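Tetraacyldisaccharide 4'-kinase (Aquifex aeolicus, PDB 4EHX) probably transfers the gamma-phosphate of ATP to the 4'-position of a tetraacyldisaccharide 1-phosphate, forming lipid IVA in the last of six pathway steps. Local coordinates at residues S53-L58 / K106-V111; S112-E117 / E128-E133; V229-G234 / G239-V244; K280-L285 / V291-F296. All blocks are in the same frame, centred on the assembly; numbering follows the deposited sequence.

Interaction 1: residues S53-L58 / K106-V111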
loop_
_atom_site.group_PDB
_atom_site.type_symbol
_atom_site.label_atom_id
_atom_site.label_comp_id
_atom_site.label_asym_id
_atom_site.label_seq_id
_atom_site.Cartn_x
_atom_site.Cartn_y
_atom_site.Cartn_z
ATOM N N SER A 53 3.782 -0.490 -2.884
ATOM C CA SER A 53 4.876 -0.221 -3.823
ATOM C C SER A 53 4.650 1.057 -4.617
ATOM O O SER A 53 5.585 1.838 -4.847
ATOM C CB SER A 53 5.084 -1.393 -4.793
ATOM O OG SER A 53 5.530 -2.537 -4.110
ATOM N N PHE A 54 3.418 1.284 -5.062
ATOM C CA PHE A 54 3.162 2.468 -5.853
ATOM C C PHE A 54 3.299 3.741 -5.026
ATOM O O PHE A 54 3.791 4.754 -5.518
ATOM C CB PHE A 54 1.785 2.432 -6.549
ATOM C CG PHE A 54 1.608 3.552 -7.516
ATOM C CD1 PHE A 54 2.178 3.487 -8.790
ATOM C CD2 PHE A 54 0.926 4.697 -7.147
ATOM C CE1 PHE A 54 2.056 4.544 -9.683
ATOM C CE2 PHE A 54 0.813 5.757 -8.025
ATOM C CZ PHE A 54 1.370 5.680 -9.299
ATOM N N VAL A 55 2.848 3.709 -3.774
ATOM C CA VAL A 55 3.017 4.880 -2.910
ATOM C C VAL A 55 4.500 5.242 -2.769
ATOM O O VAL A 55 4.877 6.412 -2.880
ATOM C CB VAL A 55 2.355 4.675 -1.512
ATOM C CG1 VAL A 55 2.710 5.817 -0.597
ATOM C CG2 VAL A 55 0.833 4.566 -1.676
ATOM N N MET A 56 5.344 4.239 -2.538
ATOM C CA MET A 56 6.791 4.473 -2.426
ATOM C C MET A 56 7.329 5.090 -3.709
ATOM O O MET A 56 8.118 6.035 -3.690
ATOM C CB MET A 56 7.523 3.158 -2.167
ATOM C CG MET A 56 7.214 2.527 -0.812
ATOM S SD MET A 56 7.777 0.802 -0.761
ATOM C CE MET A 56 9.548 1.059 -0.870
ATOM N N TYR A 57 6.906 4.524 -4.831
ATOM C CA TYR A 57 7.313 4.994 -6.146
ATOM C C TYR A 57 6.897 6.448 -6.379
ATOM O O TYR A 57 7.691 7.280 -6.830
ATOM C CB TYR A 57 6.718 4.078 -7.215
ATOM C CG TYR A 57 6.804 4.654 -8.601
ATOM C CD1 TYR A 57 7.970 4.530 -9.358
ATOM C CD2 TYR A 57 5.718 5.317 -9.163
ATOM C CE1 TYR A 57 8.047 5.068 -10.640
ATOM C CE2 TYR A 57 5.782 5.849 -10.435
ATOM C CZ TYR A 57 6.947 5.728 -11.166
ATOM O OH TYR A 57 6.996 6.273 -12.425
ATOM N N LEU A 58 5.645 6.750 -6.056
ATOM C CA LEU A 58 5.109 8.098 -6.206
ATOM C C LEU A 58 5.821 9.095 -5.292
ATOM O O LEU A 58 6.155 10.208 -5.705
ATOM C CB LEU A 58 3.597 8.077 -5.899
ATOM C CG LEU A 58 2.856 9.408 -5.887
ATOM C CD1 LEU A 58 2.945 10.056 -7.270
ATOM C CD2 LEU A 58 1.384 9.168 -5.479
ATOM N N LYS A 106 8.219 3.270 7.735
ATOM C CA LYS A 106 9.546 2.669 7.661
ATOM C C LYS A 106 9.996 2.566 6.208
ATOM O O LYS A 106 11.181 2.666 5.908
ATOM C CB LYS A 106 9.583 1.290 8.338
ATOM C CG LYS A 106 9.346 1.306 9.843
ATOM C CD LYS A 106 10.335 2.201 10.616
ATOM C CE LYS A 106 11.755 1.723 10.504
ATOM N NZ LYS A 106 12.612 2.142 11.684
ATOM N N LEU A 107 9.044 2.383 5.301
ATOM C CA LEU A 107 9.390 2.302 3.880
ATOM C C LEU A 107 9.645 3.660 3.213
ATOM O O LEU A 107 10.116 3.696 2.078
ATOM C CB LEU A 107 8.317 1.530 3.104
ATOM C CG LEU A 107 8.121 0.060 3.470
ATOM C CD1 LEU A 107 6.812 -0.443 2.873
ATOM C CD2 LEU A 107 9.340 -0.753 2.995
ATOM N N LEU A 108 9.344 4.765 3.907
ATOM C CA LEU A 108 9.539 6.108 3.341
ATOM C C LEU A 108 10.361 7.040 4.239
ATOM O O LEU A 108 9.804 7.923 4.896
ATOM C CB LEU A 108 8.180 6.774 3.072
ATOM C CG LEU A 108 7.132 6.034 2.240
ATOM C CD1 LEU A 108 5.768 6.673 2.437
ATOM C CD2 LEU A 108 7.523 6.031 0.780
ATOM N N PRO A 109 11.692 6.875 4.245
ATOM C CA PRO A 109 12.592 7.608 5.154
ATOM C C PRO A 109 12.657 9.150 5.043
ATOM O O PRO A 109 13.259 9.765 5.925
ATOM C CB PRO A 109 13.976 6.987 4.864
ATOM C CG PRO A 109 13.824 6.312 3.525
ATOM C CD PRO A 109 12.405 5.828 3.490
ATOM N N HIS A 110 12.072 9.767 4.019
ATOM C CA HIS A 110 12.088 11.238 3.928
ATOM C C HIS A 110 10.676 11.841 3.930
ATOM O O HIS A 110 10.484 13.026 3.638
ATOM C CB HIS A 110 12.801 11.688 2.656
ATOM C CG HIS A 110 14.129 11.033 2.460
ATOM N ND1 HIS A 110 15.241 11.376 3.199
ATOM C CD2 HIS A 110 14.518 10.034 1.633
ATOM C CE1 HIS A 110 16.261 10.624 2.827
ATOM N NE2 HIS A 110 15.849 9.800 1.878
ATOM N N VAL A 111 9.700 11.026 4.275
ATOM C CA VAL A 111 8.303 11.440 4.125
ATOM C C VAL A 111 7.573 11.389 5.465
ATOM O O VAL A 111 7.844 10.509 6.274
ATOM C CB VAL A 111 7.600 10.517 3.115
ATOM C CG1 VAL A 111 6.142 10.859 3.016
ATOM C CG2 VAL A 111 8.278 10.626 1.740
#
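Leu108 O accepts a hydrogen bond from the backbone N of Val111 at 3.2 Å, closing a type I turn just after helix 99-107, and the same Leu108 presses its side chain onto Met56 of helix 51-61. Leu108 CD2 comes in over the helix backbone, 3.6 Å from Met56 CA, and also meets Met56 CG at 3.9 Å. The Met56 chain leaves with CG beside the backbone N (chi1 -67°) and runs extended to SD, which comes to rest 4.0 Å from Leu107 CD1. A bend at the thioether (chi3 66°) then turns CE to 4.0 Å from Leu107 O. Met56 thus crosses both leucines at a slant, its root and CG mainly on Leu108 and its sulfur end on Leu107. Val55 adds a looser touch, its CG1 4.4 Å from Leu108 CD1, and both of these residues also rest on Ile69 of strand 67-71. Elsewhere on the helix Ser53 OG bonds Arg206 and Tyr57 OH bonds Glu303. With an alanine in place of Met56 the thioether arm is gone, and Leu107 would probably face a gap where SD and CE now lie. Leu107 also lies beside Thr52, a predicted ATP-binding residue at the start of helix 51-61. Shape and dispersion, with a polarisable sulfur against Leu107, join the two segments, and no polar side-chain group takes part.

Interaction 2: residues S112-E117 / E128-E133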
loop_
_atom_site.group_PDB
_atom_site.type_symbol
_atom_site.label_atom_id
_atom_site.label_comp_id
_atom_site.label_asym_id
_atom_site.label_seq_id
_atom_site.Cartn_x
_atom_site.Cartn_y
_atom_site.Cartn_z
ATOM N N SER A 112 6.651 12.325 5.703
ATOM C CA SER A 112 5.827 12.267 6.906
ATOM C C SER A 112 4.644 11.309 6.719
ATOM O O SER A 112 4.194 11.084 5.603
ATOM C CB SER A 112 5.325 13.662 7.312
ATOM O OG SER A 112 6.406 14.529 7.635
ATOM N N VAL A 113 4.166 10.741 7.819
ATOM C CA VAL A 113 3.004 9.849 7.797
ATOM C C VAL A 113 2.074 10.234 8.932
ATOM O O VAL A 113 2.488 10.376 10.092
ATOM C CB VAL A 113 3.399 8.372 7.954
ATOM C CG1 VAL A 113 2.143 7.475 8.001
ATOM C CG2 VAL A 113 4.315 7.949 6.815
ATOM N N VAL A 114 0.812 10.419 8.587
ATOM C CA VAL A 114 -0.211 10.744 9.569
ATOM C C VAL A 114 -1.338 9.719 9.449
ATOM O O VAL A 114 -1.767 9.382 8.344
ATOM C CB VAL A 114 -0.738 12.193 9.352
ATOM C CG1 VAL A 114 -2.034 12.426 10.129
ATOM C CG2 VAL A 114 0.350 13.209 9.733
ATOM N N ALA A 115 -1.773 9.190 10.592
ATOM C CA ALA A 115 -2.866 8.233 10.630
ATOM C C ALA A 115 -4.116 8.935 11.155
ATOM O O ALA A 115 -4.104 9.542 12.227
ATOM C CB ALA A 115 -2.505 7.033 11.526
ATOM N N SER A 116 -5.190 8.852 10.388
ATOM C CA SER A 116 -6.437 9.467 10.784
ATOM C C SER A 116 -7.535 8.868 9.921
ATOM O O SER A 116 -7.440 8.882 8.703
ATOM C CB SER A 116 -6.339 10.977 10.544
ATOM O OG SER A 116 -7.445 11.659 11.078
ATOM N N GLU A 117 -8.567 8.318 10.554
ATOM C CA GLU A 117 -9.728 7.818 9.817
ATOM C C GLU A 117 -10.281 8.905 8.886
ATOM O O GLU A 117 -10.575 8.664 7.701
ATOM C CB GLU A 117 -10.810 7.413 10.821
ATOM C CG GLU A 117 -12.010 6.723 10.211
ATOM C CD GLU A 117 -11.749 5.256 9.946
ATOM O OE1 GLU A 117 -10.844 4.684 10.595
ATOM O OE2 GLU A 117 -12.449 4.678 9.088
ATOM N N GLU A 128 -0.559 22.038 10.172
ATOM C CA GLU A 128 -0.192 22.777 11.369
ATOM C C GLU A 128 1.210 22.419 11.864
ATOM O O GLU A 128 2.001 23.298 12.192
ATOM C CB GLU A 128 -1.229 22.514 12.463
ATOM C CG GLU A 128 -0.943 23.181 13.795
ATOM C CD GLU A 128 -2.028 22.893 14.817
ATOM O OE1 GLU A 128 -2.927 22.077 14.518
ATOM O OE2 GLU A 128 -1.983 23.485 15.914
ATOM N N LYS A 129 1.522 21.126 11.899
ATOM C CA LYS A 129 2.742 20.655 12.556
ATOM C C LYS A 129 3.898 20.336 11.609
ATOM O O LYS A 129 5.051 20.343 12.026
ATOM C CB LYS A 129 2.446 19.404 13.394
ATOM C CG LYS A 129 1.347 19.563 14.432
ATOM C CD LYS A 129 1.715 20.585 15.491
ATOM C CE LYS A 129 0.649 20.652 16.577
ATOM N NZ LYS A 129 0.914 21.765 17.541
ATOM N N LEU A 130 3.599 20.030 10.351
ATOM C CA LEU A 130 4.623 19.490 9.454
ATOM C C LEU A 130 4.860 20.328 8.186
ATOM O O LEU A 130 5.776 20.042 7.412
ATOM C CB LEU A 130 4.246 18.064 9.045
ATOM C CG LEU A 130 4.035 17.012 10.145
ATOM C CD1 LEU A 130 3.323 15.769 9.611
ATOM C CD2 LEU A 130 5.356 16.636 10.809
ATOM N N SER A 131 4.019 21.339 7.982
ATOM C CA SER A 131 3.967 22.128 6.737
ATOM C C SER A 131 4.313 21.419 5.410
ATOM O O SER A 131 5.187 21.856 4.668
ATOM C CB SER A 131 4.777 23.419 6.877
ATOM O OG SER A 131 6.118 23.133 7.216
ATOM N N PRO A 132 3.605 20.329 5.100
ATOM C CA PRO A 132 3.811 19.624 3.832
ATOM C C PRO A 132 3.434 20.449 2.597
ATOM O O PRO A 132 2.630 21.375 2.677
ATOM C CB PRO A 132 2.894 18.402 3.963
ATOM C CG PRO A 132 1.780 18.886 4.822
ATOM C CD PRO A 132 2.384 19.863 5.793
ATOM N N GLU A 133 4.031 20.112 1.461
ATOM C CA GLU A 133 3.670 20.738 0.196
ATOM C C GLU A 133 2.676 19.907 -0.611
ATOM O O GLU A 133 2.040 20.419 -1.517
ATOM C CB GLU A 133 4.926 20.977 -0.630
ATOM C CG GLU A 133 5.793 22.043 -0.009
ATOM C CD GLU A 133 7.149 22.146 -0.665
ATOM O OE1 GLU A 133 7.844 21.120 -0.765
ATOM O OE2 GLU A 133 7.504 23.260 -1.086
#
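Strand 112-116 and the C-terminal part of helix 119-130 come nearest at Ser112 and Leu130, whose CA atoms are 7.8 Å apart. Ser131, the first residue to leave helical angles, has a positive phi (32°), and the chain turns there toward strand 134-138. Leu130 alone carries the helix side of the contact. With its CG beside the backbone N (chi1 -58°), the branch reaches to the strand, and CD1 settles between two residues of one strand face. It lies 3.7 Å from Ser112 CB and 3.9 Å from Val114 CG2. Leu130 CD2 passes Ser112 OG at 4.0 Å, while the Val114 and Leu130 chains run past one another in opposing senses. Val113, between the two strand residues, points away and packs against Ala105 of helix 99-107, so helices flank the strand on both faces. The polar atoms here look elsewhere: Ser112 OG bonds Tyr87 N, and Leu130 O is gripped by both Tyr87 OH and Arg66 NH2. The helix end is therefore held by hydrogen bonds to its carbonyl, whereas its touch on the strand is hydrophobic, with a buried serine contributing its methylene and its hydroxyl bonded to the backbone amide of Tyr87.

Interaction 3: residues V229-G234 / G239-V244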
loop_
_atom_site.group_PDB
_atom_site.type_symbol
_atom_site.label_atom_id
_atom_site.label_comp_id
_atom_site.label_asym_id
_atom_site.label_seq_id
_atom_site.Cartn_x
_atom_site.Cartn_y
_atom_site.Cartn_z
ATOM N N VAL A 229 19.170 -19.891 3.325
ATOM C CA VAL A 229 18.501 -19.062 4.319
ATOM C C VAL A 229 17.388 -19.812 5.025
ATOM O O VAL A 229 16.901 -20.837 4.546
ATOM C CB VAL A 229 17.902 -17.800 3.687
ATOM C CG1 VAL A 229 18.981 -16.995 2.986
ATOM C CG2 VAL A 229 16.787 -18.181 2.725
ATOM N N ILE A 230 16.990 -19.289 6.176
ATOM C CA ILE A 230 15.791 -19.747 6.856
ATOM C C ILE A 230 14.724 -18.686 6.614
ATOM O O ILE A 230 14.914 -17.523 6.956
ATOM C CB ILE A 230 16.035 -19.900 8.364
ATOM C CG1 ILE A 230 17.096 -20.975 8.620
ATOM C CG2 ILE A 230 14.744 -20.250 9.074
ATOM C CD1 ILE A 230 17.642 -20.975 10.030
ATOM N N ALA A 231 13.616 -19.078 6.003
ATOM C CA ALA A 231 12.550 -18.129 5.706
ATOM C C ALA A 231 11.347 -18.361 6.607
ATOM O O ALA A 231 11.098 -19.484 7.064
ATOM C CB ALA A 231 12.144 -18.220 4.242
ATOM N N PHE A 232 10.597 -17.292 6.856
ATOM C CA PHE A 232 9.413 -17.377 7.693
ATOM C C PHE A 232 8.420 -16.252 7.418
ATOM O O PHE A 232 8.783 -15.178 6.928
ATOM C CB PHE A 232 9.782 -17.456 9.179
ATOM C CG PHE A 232 10.392 -16.196 9.737
ATOM C CD1 PHE A 232 9.586 -15.173 10.218
ATOM C CD2 PHE A 232 11.770 -16.052 9.815
ATOM C CE1 PHE A 232 10.137 -14.021 10.743
ATOM C CE2 PHE A 232 12.334 -14.897 10.343
ATOM C CZ PHE A 232 11.517 -13.884 10.810
ATOM N N SER A 233 7.158 -16.516 7.720
ATOM C CA SER A 233 6.097 -15.571 7.422
ATOM C C SER A 233 5.075 -15.563 8.544
ATOM O O SER A 233 4.728 -16.612 9.092
ATOM C CB SER A 233 5.424 -15.923 6.095
ATOM O OG SER A 233 4.538 -14.893 5.701
ATOM N N GLY A 234 4.604 -14.369 8.882
ATOM C CA GLY A 234 3.682 -14.185 9.982
ATOM C C GLY A 234 2.248 -14.025 9.527
ATOM O O GLY A 234 1.495 -13.241 10.101
ATOM N N GLY A 239 2.031 -19.092 1.326
ATOM C CA GLY A 239 1.936 -19.521 -0.055
ATOM C C GLY A 239 2.637 -18.525 -0.959
ATOM O O GLY A 239 3.502 -18.902 -1.753
ATOM N N GLN A 240 2.261 -17.255 -0.844
ATOM C CA GLN A 240 2.820 -16.200 -1.687
ATOM C C GLN A 240 4.339 -16.084 -1.517
ATOM O O GLN A 240 5.096 -16.196 -2.485
ATOM C CB GLN A 240 2.150 -14.859 -1.373
ATOM C CG GLN A 240 1.794 -14.027 -2.601
ATOM C CD GLN A 240 0.685 -14.652 -3.431
ATOM O OE1 GLN A 240 -0.384 -14.984 -2.913
ATOM N NE2 GLN A 240 0.936 -14.821 -4.726
ATOM N N PHE A 241 4.771 -15.858 -0.279
ATOM C CA PHE A 241 6.188 -15.724 0.054
ATOM C C PHE A 241 7.012 -16.913 -0.455
ATOM O O PHE A 241 8.054 -16.724 -1.082
ATOM C CB PHE A 241 6.351 -15.576 1.569
ATOM C CG PHE A 241 7.712 -15.095 2.000
ATOM C CD1 PHE A 241 8.456 -14.253 1.192
ATOM C CD2 PHE A 241 8.244 -15.492 3.215
ATOM C CE1 PHE A 241 9.708 -13.812 1.586
ATOM C CE2 PHE A 241 9.492 -15.055 3.619
ATOM C CZ PHE A 241 10.227 -14.212 2.804
ATOM N N ARG A 242 6.542 -18.132 -0.191
ATOM C CA ARG A 242 7.241 -19.338 -0.637
ATOM C C ARG A 242 7.441 -19.356 -2.150
ATOM O O ARG A 242 8.517 -19.702 -2.643
ATOM C CB ARG A 242 6.493 -20.607 -0.206
ATOM C CG ARG A 242 6.591 -20.939 1.278
ATOM C CD ARG A 242 5.818 -22.213 1.610
ATOM N NE ARG A 242 6.491 -23.407 1.110
ATOM C CZ ARG A 242 7.162 -24.262 1.877
ATOM N NH1 ARG A 242 7.238 -24.067 3.186
ATOM N NH2 ARG A 242 7.748 -25.321 1.335
ATOM N N LYS A 243 6.393 -18.990 -2.880
ATOM C CA LYS A 243 6.441 -18.964 -4.335
ATOM C C LYS A 243 7.501 -17.983 -4.830
ATOM O O LYS A 243 8.352 -18.332 -5.652
ATOM C CB LYS A 243 5.067 -18.597 -4.903
ATOM C CG LYS A 243 4.967 -18.701 -6.419
ATOM C CD LYS A 243 5.228 -20.122 -6.895
ATOM C CE LYS A 243 5.156 -20.223 -8.413
ATOM N NZ LYS A 243 3.809 -19.860 -8.938
ATOM N N VAL A 244 7.450 -16.757 -4.319
ATOM C CA VAL A 244 8.377 -15.714 -4.733
ATOM C C VAL A 244 9.828 -16.123 -4.497
ATOM O O VAL A 244 10.687 -15.923 -5.359
ATOM C CB VAL A 244 8.103 -14.392 -3.994
ATOM C CG1 VAL A 244 9.173 -13.358 -4.340
ATOM C CG2 VAL A 244 6.706 -13.874 -4.329
#
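Phe241, one turn into helix 237-248, is the residue of 239-244 that meets strand 229-233. A first torsion of -166° swings its ring to the strand, where one side of the ring does the touching. Phe241 CE2 comes to 3.4 Å from Phe232 O and 4.2 Å from Ala231 CB, and CD2 lies 4.1 Å from Ser233 CB, all three at a slant to the ring. Phe232 turns its own side chain to the other face, so here it offers only backbone; its carbonyl O is also held by Thr277 OG1. Phe241 touches Leu294 as well, so the ring also reaches strand 291-300. Next in the chain, Arg242 packs on Phe255 of strand 252-257. Lys243 N then bonds Gly239 O at 3.1 Å, and Val244 N bonds Gln240 O at 3.0 Å, the spacing of a regular helix, while the Val244 side chain reaches Leu294 and Phe296. The axes of the two short segments, strand 229-233 and helix 239-244, approach to 8.8 Å and run roughly antiparallel, at 151°. Strand, returning helix and then strand 252-257, paired parallel to the first, follow the order of a beta-alpha-beta crossover in an alpha/beta fold.

Interaction 4: residues K280-L285 / V291-F296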
loop_
_atom_site.group_PDB
_atom_site.type_symbol
_atom_site.label_atom_id
_atom_site.label_comp_id
_atom_site.label_asym_id
_atom_site.label_seq_id
_atom_site.Cartn_x
_atom_site.Cartn_y
_atom_site.Cartn_z
ATOM N N LYS A 280 6.116 -6.739 6.532
ATOM C CA LYS A 280 5.162 -6.632 7.632
ATOM C C LYS A 280 5.647 -7.369 8.878
ATOM O O LYS A 280 5.360 -6.959 10.003
ATOM C CB LYS A 280 3.781 -7.151 7.228
ATOM C CG LYS A 280 2.753 -7.049 8.352
ATOM C CD LYS A 280 1.395 -7.605 7.953
ATOM C CE LYS A 280 0.413 -7.519 9.118
ATOM N NZ LYS A 280 -0.912 -8.116 8.785
ATOM N N ASP A 281 6.361 -8.472 8.679
ATOM C CA ASP A 281 6.969 -9.184 9.803
ATOM C C ASP A 281 8.225 -8.463 10.286
ATOM O O ASP A 281 8.496 -8.364 11.486
ATOM C CB ASP A 281 7.334 -10.609 9.393
ATOM C CG ASP A 281 6.120 -11.477 9.168
ATOM O OD1 ASP A 281 5.439 -11.797 10.164
ATOM O OD2 ASP A 281 5.856 -11.846 8.006
ATOM N N LEU A 282 8.986 -7.947 9.331
ATOM C CA LEU A 282 10.283 -7.364 9.631
ATOM C C LEU A 282 10.178 -6.187 10.598
ATOM O O LEU A 282 11.105 -5.932 11.356
ATOM C CB LEU A 282 10.975 -6.946 8.331
ATOM C CG LEU A 282 12.403 -6.408 8.408
ATOM C CD1 LEU A 282 13.392 -7.472 8.946
ATOM C CD2 LEU A 282 12.820 -5.913 7.036
ATOM N N ILE A 283 9.054 -5.467 10.580
ATOM C CA ILE A 283 8.931 -4.282 11.433
ATOM C C ILE A 283 8.990 -4.654 12.914
ATOM O O ILE A 283 9.287 -3.809 13.753
ATOM C CB ILE A 283 7.657 -3.443 11.147
ATOM C CG1 ILE A 283 6.396 -4.290 11.292
ATOM C CG2 ILE A 283 7.723 -2.810 9.770
ATOM C CD1 ILE A 283 5.105 -3.496 11.123
ATOM N N LYS A 284 8.734 -5.922 13.222
ATOM C CA LYS A 284 8.690 -6.379 14.608
ATOM C C LYS A 284 10.013 -6.991 15.039
ATOM O O LYS A 284 10.156 -7.448 16.173
ATOM C CB LYS A 284 7.553 -7.388 14.801
ATOM C CG LYS A 284 6.173 -6.808 14.538
ATOM C CD LYS A 284 5.316 -7.772 13.739
ATOM C CE LYS A 284 3.984 -7.145 13.362
ATOM N NZ LYS A 284 3.194 -6.782 14.568
ATOM N N LEU A 285 10.985 -6.988 14.131
ATOM C CA LEU A 285 12.267 -7.638 14.370
ATOM C C LEU A 285 13.442 -6.700 14.125
ATOM O O LEU A 285 14.537 -7.139 13.764
ATOM C CB LEU A 285 12.402 -8.875 13.485
ATOM C CG LEU A 285 11.391 -9.983 13.770
ATOM C CD1 LEU A 285 11.400 -11.009 12.655
ATOM C CD2 LEU A 285 11.715 -10.629 15.115
ATOM N N VAL A 291 18.289 -10.569 9.766
ATOM C CA VAL A 291 16.933 -10.783 9.248
ATOM C C VAL A 291 16.614 -9.740 8.184
ATOM O O VAL A 291 16.772 -8.549 8.433
ATOM C CB VAL A 291 15.903 -10.673 10.378
ATOM C CG1 VAL A 291 14.494 -10.884 9.852
ATOM C CG2 VAL A 291 16.233 -11.664 11.499
ATOM N N PHE A 292 16.164 -10.194 7.011
ATOM C CA PHE A 292 15.962 -9.331 5.846
ATOM C C PHE A 292 14.623 -9.591 5.163
ATOM O O PHE A 292 14.009 -10.645 5.353
ATOM C CB PHE A 292 17.078 -9.578 4.818
ATOM C CG PHE A 292 18.463 -9.404 5.372
ATOM C CD1 PHE A 292 19.093 -10.444 6.037
ATOM C CD2 PHE A 292 19.130 -8.198 5.236
ATOM C CE1 PHE A 292 20.363 -10.280 6.561
ATOM C CE2 PHE A 292 20.406 -8.031 5.752
ATOM C CZ PHE A 292 21.019 -9.072 6.421
ATOM N N ALA A 293 14.186 -8.626 4.356
ATOM C CA ALA A 293 13.027 -8.792 3.482
ATOM C C ALA A 293 13.455 -8.566 2.032
ATOM O O ALA A 293 14.514 -8.009 1.770
ATOM C CB ALA A 293 11.898 -7.819 3.875
ATOM N N LEU A 294 12.642 -9.019 1.088
ATOM C CA LEU A 294 12.934 -8.778 -0.309
ATOM C C LEU A 294 12.490 -7.364 -0.685
ATOM O O LEU A 294 11.486 -6.854 -0.181
ATOM C CB LEU A 294 12.227 -9.806 -1.181
ATOM C CG LEU A 294 12.453 -11.276 -0.818
ATOM C CD1 LEU A 294 11.619 -12.185 -1.717
ATOM C CD2 LEU A 294 13.924 -11.631 -0.908
ATOM N N ASN A 295 13.247 -6.726 -1.566
ATOM C CA ASN A 295 12.902 -5.383 -2.008
ATOM C C ASN A 295 12.675 -5.367 -3.507
ATOM O O ASN A 295 13.552 -5.742 -4.287
ATOM C CB ASN A 295 13.999 -4.390 -1.613
ATOM C CG ASN A 295 13.534 -2.942 -1.683
ATOM O OD1 ASN A 295 12.349 -2.660 -1.872
ATOM N ND2 ASN A 295 14.465 -2.019 -1.507
ATOM N N PHE A 296 11.479 -4.955 -3.899
ATOM C CA PHE A 296 11.124 -4.819 -5.299
ATOM C C PHE A 296 11.023 -3.344 -5.664
ATOM O O PHE A 296 10.776 -2.502 -4.803
ATOM C CB PHE A 296 9.802 -5.534 -5.568
ATOM C CG PHE A 296 9.905 -7.021 -5.483
ATOM C CD1 PHE A 296 9.952 -7.655 -4.254
ATOM C CD2 PHE A 296 9.976 -7.791 -6.633
ATOM C CE1 PHE A 296 10.058 -9.033 -4.177
ATOM C CE2 PHE A 296 10.081 -9.162 -6.564
ATOM C CZ PHE A 296 10.127 -9.787 -5.329
#
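Leu282, in helix 279-282, makes the close part of this contact by dividing its two methyls along segment 291-296 of strand 291-300. CD1 lies 3.6 Å from Val291 O and 3.7 Å from Val291 CG1; CD2 meets Ala293 CB at 3.8 Å. The first torsion sets CG opposite the backbone N (chi1 -175°), which carries the fork toward the strand and lets it straddle the backbone at Phe292, whose own side chain points the other way. The packing is looser at Leu285, whose side chain crosses that of Val291 at about a right angle, with Leu285 CD1 4.2 Å from Val291 CG1. A type I turn brings Leu285 there, closed by Leu285 N on Leu282 O at 3.0 Å. Lys280 and Lys284 are partly exposed and take no part; the Lys284 amine has a long, weak ion pair with Asp99. In the helix, Asp281 bonds Thr278, Tyr264 and the backbone N of Gly234. An alanine in place of Leu282 removes both methyls, and Val291 CG1 and Ala293 CB would probably border a gap, with the turn less firmly seated on the strand. Helix and strand are thus joined by buried aliphatic groups, while the carboxylate of Asp281 finds its hydrogen bonds outside the contact.

Interactions 1 and 2 follow one another directly, Val111 passing into Ser112, and their centres are 15 Å apart. Interactions 3 and 4 form a second pair, with centres 11 Å apart and real contact: Asp281 OD2 probably accepts a hydrogen bond from Gly234 N (2.9 Å), and Phe232 CZ packs on Leu285 CD1 at 3.4 Å. Between the pairs, interactions 1 and 4 come within about 4 Å at their nearest atoms without touching, whereas the centres of 2 and 3 are 34 Å apart, across the centre of the chain. Interaction 1 borders the predicted ATP site; at interaction 4 the side chain of Ala293 is about 11 Å from that of Thr52.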